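Long-range contacts in prolyl endopeptidase (Myxococcus xanthus, PDB 2BKL), which probably hydrolyses peptide bonds after proline, and after alanine less readily, in oligopeptides, as a serine protease of the S9A family: residues V325-G330 with G370-D375; L374-Y379 with I390-V395; H597-D602 with A629-S634; P606-M611 with A639-R644. All blocks are in the same frame, centred on the assembly; numbering follows the deposited sequence.

Contact 1: residues V325-G330 with G370-D375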
# COMPACT_ATOMS: atom_id res chain seq x y z
N VAL A 325 3.02 6.84 -16.49
CA VAL A 325 2.62 7.42 -17.75
C VAL A 325 1.21 7.00 -17.99
O VAL A 325 0.90 5.80 -17.93
CB VAL A 325 3.46 6.89 -18.92
CG1 VAL A 325 2.94 7.47 -20.22
CG2 VAL A 325 4.89 7.21 -18.72
N SER A 326 0.37 7.97 -18.32
CA SER A 326 -0.98 7.68 -18.76
C SER A 326 -1.25 8.33 -20.10
O SER A 326 -0.67 9.37 -20.43
CB SER A 326 -2.01 8.13 -17.75
OG SER A 326 -2.02 9.53 -17.61
N ILE A 327 -2.09 7.70 -20.90
CA ILE A 327 -2.49 8.29 -22.15
C ILE A 327 -3.88 8.87 -21.96
O ILE A 327 -4.85 8.13 -21.71
CB ILE A 327 -2.51 7.24 -23.27
CG1 ILE A 327 -1.16 6.52 -23.36
CG2 ILE A 327 -2.89 7.91 -24.58
CD1 ILE A 327 -1.13 5.39 -24.40
N VAL A 328 -3.96 10.19 -22.02
CA VAL A 328 -5.21 10.91 -21.82
C VAL A 328 -5.38 11.97 -22.88
O VAL A 328 -4.43 12.67 -23.23
CB VAL A 328 -5.27 11.54 -20.42
CG1 VAL A 328 -5.47 10.49 -19.36
CG2 VAL A 328 -4.04 12.45 -20.11
N GLY A 329 -6.57 12.05 -23.44
CA GLY A 329 -6.86 13.10 -24.40
C GLY A 329 -5.88 13.18 -25.54
O GLY A 329 -5.49 14.29 -25.94
N GLY A 330 -5.41 12.04 -26.01
CA GLY A 330 -4.51 12.02 -27.17
C GLY A 330 -3.10 12.48 -26.88
O GLY A 330 -2.34 12.76 -27.80
N GLY A 370 -8.09 9.65 -16.78
CA GLY A 370 -9.13 9.79 -17.76
C GLY A 370 -9.05 8.68 -18.77
O GLY A 370 -8.80 7.53 -18.41
N LEU A 371 -9.24 9.04 -20.02
CA LEU A 371 -9.23 8.07 -21.10
C LEU A 371 -8.50 8.66 -22.28
O LEU A 371 -8.42 9.87 -22.46
CB LEU A 371 -10.64 7.64 -21.52
CG LEU A 371 -11.45 6.79 -20.55
CD1 LEU A 371 -12.84 6.56 -21.08
CD2 LEU A 371 -10.81 5.48 -20.26
N GLU A 372 -8.03 7.77 -23.16
CA GLU A 372 -7.22 8.18 -24.29
C GLU A 372 -7.99 9.08 -25.27
O GLU A 372 -7.38 9.88 -25.98
CB GLU A 372 -6.72 6.95 -25.06
CG GLU A 372 -5.88 6.01 -24.21
CD GLU A 372 -6.67 4.89 -23.55
OE1 GLU A 372 -7.88 5.09 -23.23
OE2 GLU A 372 -6.11 3.79 -23.32
N ASP A 373 -9.32 8.93 -25.29
CA ASP A 373 -10.22 9.59 -26.24
C ASP A 373 -11.18 10.55 -25.52
O ASP A 373 -12.26 10.89 -26.07
CB ASP A 373 -11.01 8.54 -27.03
CG ASP A 373 -11.74 7.51 -26.16
OD1 ASP A 373 -11.58 7.48 -24.93
OD2 ASP A 373 -12.49 6.61 -26.62
N LEU A 374 -10.78 11.01 -24.33
CA LEU A 374 -11.55 12.01 -23.56
C LEU A 374 -10.62 13.19 -23.31
O LEU A 374 -9.50 13.01 -22.84
CB LEU A 374 -12.00 11.43 -22.22
CG LEU A 374 -13.47 11.33 -21.84
CD1 LEU A 374 -14.42 11.20 -23.04
CD2 LEU A 374 -13.66 10.19 -20.83
N ASP A 375 -11.07 14.41 -23.59
CA ASP A 375 -10.28 15.59 -23.31
C ASP A 375 -10.27 15.98 -21.84
O ASP A 375 -9.31 16.59 -21.38
CB ASP A 375 -10.80 16.78 -24.12
CG ASP A 375 -9.95 18.00 -23.94
OD1 ASP A 375 -8.76 17.94 -24.34
OD2 ASP A 375 -10.37 19.04 -23.40
O HOH W 1 -5.86 6.61 -19.72
O HOH W 2 -7.77 16.08 -26.12
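Ile-327 and Glu-372 meet because CG2 of the isoleucine stands anti to its own nitrogen, while CG of Glu-372 is anti to the carbonyl carbon (chi1 -59°). Glu-372 CG thus comes 3.6 Å from Ile-327 CG2 and 3.4 Å from Ile-327 O. The next torsion bends the glutamate chain (chi2 93°), leaving CB and CG against Ile-327 while the carboxylate turns aside to a salt bridge with Arg-236. A water donates to Ile-327 O at 2.7 Å and more weakly to Gly-370 O. Beyond the end of the strand the backbones take over. Gly-329 N gives a nearly straight bond to Leu-371 O (3.0 Å, 168°), and Leu-374 N reaches Leu-371 O from the opposite face of its carbonyl plane at 3.2 Å, closing a type I turn. One oxygen therefore serves both its own turn and the glycine turn facing it. Gly-330 N adds a weak bond to Glu-372 O at 2.9 Å. Glycine suits both positions: each has positive phi, and at Gly-329 a beta carbon would press on Leu-374 O. Val-328 CG1 rests near Gly-370 N, where again no side chain intervenes. Here the tight turn between strands 321-328 and 331-338 docks on the loop leading into strand 376-383, an association of neighbouring four-stranded sheets characteristic of the blades of the prolyl oligopeptidase beta-propeller.

Contact 2: residues L374-Y379 with I390-V395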
# COMPACT_ATOMS: atom_id res chain seq x y z
N LEU A 374 -10.78 11.01 -24.33
CA LEU A 374 -11.55 12.01 -23.56
C LEU A 374 -10.62 13.19 -23.31
O LEU A 374 -9.50 13.01 -22.84
CB LEU A 374 -12.00 11.43 -22.22
CG LEU A 374 -13.47 11.33 -21.84
CD1 LEU A 374 -14.42 11.20 -23.04
CD2 LEU A 374 -13.66 10.19 -20.83
N ASP A 375 -11.07 14.41 -23.59
CA ASP A 375 -10.28 15.59 -23.31
C ASP A 375 -10.27 15.98 -21.84
O ASP A 375 -9.31 16.59 -21.38
CB ASP A 375 -10.80 16.78 -24.12
CG ASP A 375 -9.95 18.00 -23.94
OD1 ASP A 375 -8.76 17.94 -24.34
OD2 ASP A 375 -10.37 19.04 -23.40
N ASP A 376 -11.33 15.68 -21.11
CA ASP A 376 -11.35 15.96 -19.68
C ASP A 376 -10.55 14.90 -18.91
O ASP A 376 -10.80 13.71 -19.07
CB ASP A 376 -12.77 15.93 -19.11
CG ASP A 376 -13.68 16.96 -19.73
OD1 ASP A 376 -13.25 18.13 -19.89
OD2 ASP A 376 -14.84 16.64 -20.07
N ALA A 377 -9.62 15.34 -18.06
CA ALA A 377 -8.85 14.46 -17.20
C ALA A 377 -8.78 15.04 -15.81
O ALA A 377 -8.73 16.26 -15.68
CB ALA A 377 -7.45 14.25 -17.72
N TYR A 378 -8.72 14.20 -14.79
CA TYR A 378 -8.79 14.65 -13.42
C TYR A 378 -7.50 14.34 -12.70
O TYR A 378 -6.80 13.38 -13.04
CB TYR A 378 -9.95 13.95 -12.70
CG TYR A 378 -11.32 14.23 -13.26
CD1 TYR A 378 -11.76 13.58 -14.40
CD2 TYR A 378 -12.17 15.13 -12.65
CE1 TYR A 378 -13.01 13.84 -14.92
CE2 TYR A 378 -13.42 15.38 -13.17
CZ TYR A 378 -13.82 14.74 -14.29
OH TYR A 378 -15.07 14.99 -14.82
N TYR A 379 -7.17 15.15 -11.70
CA TYR A 379 -6.12 14.76 -10.79
C TYR A 379 -6.48 15.14 -9.38
O TYR A 379 -7.31 16.03 -9.14
CB TYR A 379 -4.75 15.35 -11.19
CG TYR A 379 -4.54 16.82 -10.89
CD1 TYR A 379 -4.86 17.79 -11.81
CD2 TYR A 379 -3.96 17.23 -9.69
CE1 TYR A 379 -4.62 19.17 -11.54
CE2 TYR A 379 -3.73 18.56 -9.42
CZ TYR A 379 -4.10 19.52 -10.35
OH TYR A 379 -3.82 20.84 -10.05
N ILE A 390 -9.90 17.60 -5.95
CA ILE A 390 -9.86 17.07 -7.29
C ILE A 390 -10.05 18.18 -8.29
O ILE A 390 -10.96 18.97 -8.16
CB ILE A 390 -10.94 16.00 -7.50
CG1 ILE A 390 -10.78 14.87 -6.49
CG2 ILE A 390 -10.90 15.50 -8.94
CD1 ILE A 390 -11.92 13.90 -6.55
N TYR A 391 -9.17 18.22 -9.28
CA TYR A 391 -9.24 19.18 -10.37
C TYR A 391 -9.63 18.49 -11.65
O TYR A 391 -9.17 17.38 -11.95
CB TYR A 391 -7.88 19.90 -10.53
CG TYR A 391 -7.64 20.84 -9.38
CD1 TYR A 391 -7.10 20.37 -8.20
CD2 TYR A 391 -7.97 22.16 -9.47
CE1 TYR A 391 -6.92 21.18 -7.13
CE2 TYR A 391 -7.77 23.03 -8.38
CZ TYR A 391 -7.25 22.50 -7.22
OH TYR A 391 -7.02 23.31 -6.13
N LYS A 392 -10.48 19.16 -12.42
CA LYS A 392 -10.86 18.72 -13.74
C LYS A 392 -10.11 19.61 -14.72
O LYS A 392 -10.17 20.84 -14.64
CB LYS A 392 -12.37 18.83 -13.95
CG LYS A 392 -12.85 18.42 -15.34
CD LYS A 392 -14.37 18.51 -15.46
CE LYS A 392 -14.83 18.61 -16.88
NZ LYS A 392 -16.25 19.03 -16.96
N THR A 393 -9.37 18.99 -15.63
CA THR A 393 -8.53 19.72 -16.56
C THR A 393 -8.83 19.31 -17.99
O THR A 393 -9.31 18.21 -18.24
CB THR A 393 -7.03 19.49 -16.26
OG1 THR A 393 -6.62 18.19 -16.73
CG2 THR A 393 -6.72 19.45 -14.79
N SER A 394 -8.56 20.22 -18.91
CA SER A 394 -8.57 19.90 -20.32
C SER A 394 -7.16 19.55 -20.76
O SER A 394 -6.22 20.30 -20.57
CB SER A 394 -9.05 21.10 -21.14
OG SER A 394 -8.71 20.93 -22.52
N VAL A 395 -7.00 18.39 -21.36
CA VAL A 395 -5.70 17.96 -21.82
C VAL A 395 -5.23 18.84 -22.96
O VAL A 395 -4.05 19.21 -23.02
CB VAL A 395 -5.71 16.47 -22.25
CG1 VAL A 395 -4.36 16.06 -22.81
CG2 VAL A 395 -6.06 15.58 -21.08
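Ser-394 OG donates to Asp-375 OD2 at 2.7 Å, on the syn lone pair of that oxygen. The carboxylate is brought there with CG anti to the backbone nitrogen (chi1 -175°). Beside it, Val-395 N bonds Asp-375 O at 2.9 Å. The antiparallel ladder continues with the hydrogen-bonded pairs Ala-377/Thr-393 and Tyr-379/Tyr-391. On the face of the tyrosine pair the two rings are near parallel (17°) but slid apart; Tyr-379 OH stands 3.7 Å above one face of the Tyr-391 ring, and Thr-393 CG2 meets the Tyr-379 edge. On the other face Lys-392 runs alongside Tyr-378, its CD 3.6 Å from Tyr-378 OH, and then passes CE within 3.4 Å of Asp-376 OD1. Further out, Ser-396 OG holds Asp-375 OD1, Thr-397 N bonds Ser-394 OG, and Trp-403 meets the Tyr-378 ring edge-to-face. With an alanine replacing Asp-375, Ser-394 and Ser-396 would probably each lose a carboxylate oxygen as partner, loosening the open end of the hairpin. The chemistry is divided: a carboxylate-hydroxyl network fixes the open end of the hairpin, whereas Lys-392 NZ and Asp-376 OD2, 4.2 Å apart, probably attract more loosely, with Glu-102 and Arg-77 as their respective weak partners.

Contact 3: residues H597-D602 with A629-S634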
# COMPACT_ATOMS: atom_id res chain seq x y z
N HIS A 597 14.62 -12.37 16.46
CA HIS A 597 15.86 -13.01 16.90
C HIS A 597 16.86 -12.06 17.54
O HIS A 597 17.99 -12.45 17.83
CB HIS A 597 16.51 -13.74 15.72
CG HIS A 597 15.64 -14.79 15.16
ND1 HIS A 597 14.82 -14.57 14.06
CD2 HIS A 597 15.43 -16.08 15.54
CE1 HIS A 597 14.13 -15.67 13.82
NE2 HIS A 597 14.49 -16.61 14.69
N HIS A 598 16.43 -10.82 17.79
CA HIS A 598 17.32 -9.81 18.34
C HIS A 598 16.75 -9.06 19.52
O HIS A 598 17.16 -7.92 19.82
CB HIS A 598 17.78 -8.87 17.23
CG HIS A 598 18.74 -9.53 16.29
ND1 HIS A 598 20.10 -9.61 16.53
CD2 HIS A 598 18.53 -10.22 15.14
CE1 HIS A 598 20.68 -10.29 15.55
NE2 HIS A 598 19.74 -10.68 14.71
N VAL A 599 15.83 -9.70 20.23
CA VAL A 599 15.33 -9.15 21.51
C VAL A 599 16.33 -9.54 22.60
O VAL A 599 16.18 -10.57 23.24
CB VAL A 599 13.90 -9.60 21.81
CG1 VAL A 599 13.38 -8.97 23.09
CG2 VAL A 599 12.97 -9.28 20.64
N ARG A 600 17.40 -8.77 22.72
CA ARG A 600 18.45 -9.06 23.72
C ARG A 600 17.91 -8.87 25.12
O ARG A 600 17.11 -7.99 25.36
CB ARG A 600 19.65 -8.17 23.51
CG ARG A 600 20.40 -8.41 22.19
CD ARG A 600 21.51 -7.40 21.89
NE ARG A 600 21.21 -6.12 22.53
CZ ARG A 600 21.23 -4.92 21.96
NH1 ARG A 600 21.61 -4.76 20.68
NH2 ARG A 600 20.89 -3.86 22.69
N PRO A 601 18.38 -9.67 26.08
CA PRO A 601 17.95 -9.53 27.46
C PRO A 601 18.66 -8.38 28.15
O PRO A 601 19.70 -7.88 27.70
CB PRO A 601 18.35 -10.85 28.08
CG PRO A 601 19.59 -11.24 27.31
CD PRO A 601 19.29 -10.82 25.90
N ASP A 602 18.11 -7.98 29.29
CA ASP A 602 18.71 -6.98 30.17
C ASP A 602 18.78 -5.62 29.50
O ASP A 602 19.67 -4.82 29.77
CB ASP A 602 20.08 -7.42 30.68
CG ASP A 602 20.08 -8.85 31.17
OD1 ASP A 602 19.17 -9.23 31.96
OD2 ASP A 602 20.89 -9.71 30.75
N ALA A 629 5.47 -11.64 22.73
CA ALA A 629 5.88 -12.57 23.77
C ALA A 629 7.34 -12.39 24.15
O ALA A 629 7.68 -12.34 25.33
CB ALA A 629 5.64 -13.99 23.32
N ALA A 630 8.19 -12.21 23.15
CA ALA A 630 9.63 -12.02 23.39
C ALA A 630 9.90 -10.72 24.17
O ALA A 630 10.72 -10.68 25.07
CB ALA A 630 10.37 -12.05 22.07
N VAL A 631 9.19 -9.65 23.82
CA VAL A 631 9.39 -8.37 24.48
C VAL A 631 8.84 -8.38 25.92
O VAL A 631 9.49 -7.90 26.86
CB VAL A 631 8.81 -7.23 23.63
CG1 VAL A 631 8.84 -5.92 24.37
CG2 VAL A 631 9.56 -7.12 22.31
N GLN A 632 7.63 -8.92 26.10
CA GLN A 632 7.02 -8.99 27.43
C GLN A 632 7.90 -9.75 28.40
O GLN A 632 8.02 -9.38 29.55
CB GLN A 632 5.64 -9.67 27.40
CG GLN A 632 4.57 -8.82 26.72
CD GLN A 632 3.22 -9.48 26.64
OE1 GLN A 632 3.10 -10.69 26.81
NE2 GLN A 632 2.19 -8.69 26.35
N ASN A 633 8.54 -10.81 27.91
CA ASN A 633 9.29 -11.71 28.75
C ASN A 633 10.78 -11.48 28.73
O ASN A 633 11.53 -12.29 29.28
CB ASN A 633 8.92 -13.14 28.36
CG ASN A 633 7.49 -13.46 28.78
OD1 ASN A 633 7.21 -13.65 29.96
ND2 ASN A 633 6.56 -13.40 27.82
N SER A 634 11.22 -10.36 28.14
CA SER A 634 12.65 -10.08 28.06
C SER A 634 13.12 -9.67 29.45
O SER A 634 12.59 -8.71 30.01
CB SER A 634 12.96 -8.98 27.05
OG SER A 634 14.35 -8.90 26.84
O HOH W 3 15.15 -11.27 25.73
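Val-599 faces the end of helix 622-632 through both of its methyl groups. Its CB is directed toward the helix, and from there the branches part. CG1, anti to the backbone nitrogen (chi1 -177°), makes the more numerous contacts: it lies 3.7 Å from Ala-630 O, 3.9 Å from Ser-634 OG and, more loosely, 4.3 Å from Val-631 CG2. CG2, on the other branch, meets the methyl of Ala-630, with 4.1 Å between Val-599 CG2 and Ala-630 CB. A beta-branched residue suits this place because it spreads two methyls over the helix surface without a long chain to order, and the small Ala-630 lets the loop come close. The backbone of Val-599 is the centre of an inverse gamma turn, while Thr-544 of helix 534-545 touches the valine as well. Polar contact is made through water: one molecule donates to Val-599 O at 2.8 Å and to Ser-634 OG at 2.7 Å, so the serine hydroxyl is tied to the loop although its carbon side still packs on the valine. Ser-634 OG also lies beside Pro-601 CA. The helix end is itself secured, since Ala-629 O accepts from Asn-633 N and, at 2.9 Å, from Asn-633 ND2, the oxygen lying close to the amide plane of the asparagine. A backbone bond between Asp-602 and Pro-635 continues the association. The whole joins the loop preceding strand 607-613 to the C-terminal end of the helix in a beta-alpha-beta crossover of the alpha/beta-hydrolase domain.

Contact 4: residues P606-M611 with A639-R644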
# COMPACT_ATOMS: atom_id res chain seq x y z
N PRO A 606 11.77 0.46 24.46
CA PRO A 606 10.66 1.40 24.35
C PRO A 606 9.34 0.71 24.66
O PRO A 606 9.19 -0.49 24.43
CB PRO A 606 10.68 1.81 22.87
CG PRO A 606 11.96 1.38 22.33
CD PRO A 606 12.50 0.32 23.19
N ALA A 607 8.36 1.47 25.12
CA ALA A 607 6.98 0.97 25.22
C ALA A 607 6.52 0.51 23.83
O ALA A 607 6.85 1.16 22.85
CB ALA A 607 6.07 2.05 25.77
N LEU A 608 5.73 -0.56 23.76
CA LEU A 608 5.35 -1.17 22.51
C LEU A 608 3.86 -1.38 22.42
O LEU A 608 3.27 -1.98 23.33
CB LEU A 608 6.08 -2.50 22.34
CG LEU A 608 5.74 -3.37 21.16
CD1 LEU A 608 6.10 -2.63 19.85
CD2 LEU A 608 6.49 -4.70 21.22
N LEU A 609 3.23 -0.88 21.36
CA LEU A 609 1.85 -1.19 21.02
C LEU A 609 1.84 -1.91 19.66
O LEU A 609 2.21 -1.33 18.65
CB LEU A 609 1.00 0.07 20.95
CG LEU A 609 -0.46 -0.06 20.49
CD1 LEU A 609 -1.22 -1.06 21.37
CD2 LEU A 609 -1.17 1.29 20.45
N MET A 610 1.43 -3.17 19.67
CA MET A 610 1.34 -4.01 18.47
C MET A 610 -0.09 -3.90 17.99
O MET A 610 -1.03 -4.29 18.71
CB MET A 610 1.50 -5.47 18.89
CG MET A 610 2.83 -6.18 18.94
SD MET A 610 4.23 -5.36 18.40
CE MET A 610 4.80 -6.62 17.24
N MET A 611 -0.29 -3.45 16.77
CA MET A 611 -1.62 -3.31 16.20
C MET A 611 -1.85 -4.40 15.16
O MET A 611 -1.47 -4.28 13.99
CB MET A 611 -1.85 -1.94 15.61
CG MET A 611 -1.45 -0.88 16.55
SD MET A 611 -2.13 0.77 16.48
CE MET A 611 -3.95 0.51 16.44
N ALA A 639 9.08 -1.76 30.39
CA ALA A 639 8.15 -1.00 29.56
C ALA A 639 7.00 -1.86 29.09
O ALA A 639 7.14 -3.06 28.84
CB ALA A 639 8.88 -0.42 28.37
N THR A 640 5.84 -1.21 28.95
CA THR A 640 4.63 -1.89 28.54
C THR A 640 4.80 -2.47 27.14
O THR A 640 5.51 -1.89 26.31
CB THR A 640 3.44 -0.95 28.57
OG1 THR A 640 3.35 -0.25 29.82
CG2 THR A 640 2.17 -1.75 28.55
N ALA A 641 4.17 -3.61 26.89
CA ALA A 641 4.17 -4.23 25.55
C ALA A 641 2.80 -4.87 25.37
O ALA A 641 2.47 -5.79 26.10
CB ALA A 641 5.29 -5.25 25.43
N LEU A 642 2.00 -4.34 24.45
CA LEU A 642 0.59 -4.68 24.31
C LEU A 642 0.31 -5.24 22.95
O LEU A 642 0.84 -4.72 21.97
CB LEU A 642 -0.28 -3.44 24.54
CG LEU A 642 -0.09 -2.71 25.87
CD1 LEU A 642 -0.90 -1.43 25.92
CD2 LEU A 642 -0.46 -3.58 27.04
N LEU A 643 -0.52 -6.28 22.87
CA LEU A 643 -0.99 -6.82 21.62
C LEU A 643 -2.49 -6.52 21.48
O LEU A 643 -3.31 -7.13 22.15
CB LEU A 643 -0.73 -8.33 21.55
CG LEU A 643 -1.27 -9.05 20.30
CD1 LEU A 643 -0.60 -8.58 19.03
CD2 LEU A 643 -1.11 -10.57 20.44
N ARG A 644 -2.82 -5.58 20.62
CA ARG A 644 -4.20 -5.22 20.31
C ARG A 644 -4.64 -5.90 19.02
O ARG A 644 -4.01 -5.68 17.98
CB ARG A 644 -4.25 -3.72 20.15
CG ARG A 644 -5.64 -3.13 19.94
CD ARG A 644 -5.57 -1.71 19.43
NE ARG A 644 -6.84 -1.03 19.38
CZ ARG A 644 -7.73 -1.13 18.39
NH1 ARG A 644 -7.53 -1.89 17.34
NH2 ARG A 644 -8.85 -0.44 18.48
O HOH W 4 8.48 -2.92 25.81
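Strands 607-611 and 641-644 run parallel, their axes 4.7 Å apart at closest approach and 11° from exact alignment, with Leu-608 beside Ala-641 and Met-610 beside Leu-643. Leu-608 and Met-610 each give and take a bond: Leu-608 N to Thr-640 O, Leu-642 N to Leu-608 O, Met-610 N to Leu-642 O (2.8 Å) and Arg-644 N to Met-610 O. On the face of Leu-608 and Met-610, Leu-608 CB meets Ala-641 CB at 4.2 Å, and Phe-627 of helix 622-632 covers both leucine and methionine. Leu-643, its CG anti to the backbone nitrogen (chi1 176°), brings CD1 to 3.8 Å from Met-610 CB. The other face carries Leu-609, whose CD1 lies 4.1 Å from Leu-642 CB and which packs on Phe-670 of helix 657-674. In the loop before strand 641-644, small Ala-639 sets its CB 3.8 Å from Ala-607 N, at the start of the other strand. Arg-644, extended to NE, stands out from the Leu-609 face, its guanidinium salt-bridged to Asp-666 and Glu-646. Leucines and alanines thus suit a sheet sandwiched by helices: backbone bonds satisfy the polar groups between the strands, aliphatic carbon fills both faces, and the single charge is carried to acidic partners beyond.

In the fold
Contacts 1 and 2 share Leu-374 and Asp-375 in the propeller, their centres 9 Å apart; Val-395 of contact 2 packs on Val-328 of contact 1. The first joins neighbouring sheets through a partly buried turn and loop, the second forms a buried hairpin within one sheet. Contacts 3 and 4 lie in the hydrolase domain on the opposite side of the chain's centre, with about 48 Å between the centres of contacts 1 and 4. They involve one beta-alpha-beta unit: Gln-632 probably bonds Ala-641 O, and Val-631 packs on Ala-641. Contact 4 is largely aliphatic core, whereas contact 3, nearer the surface, relies on one valine and a water.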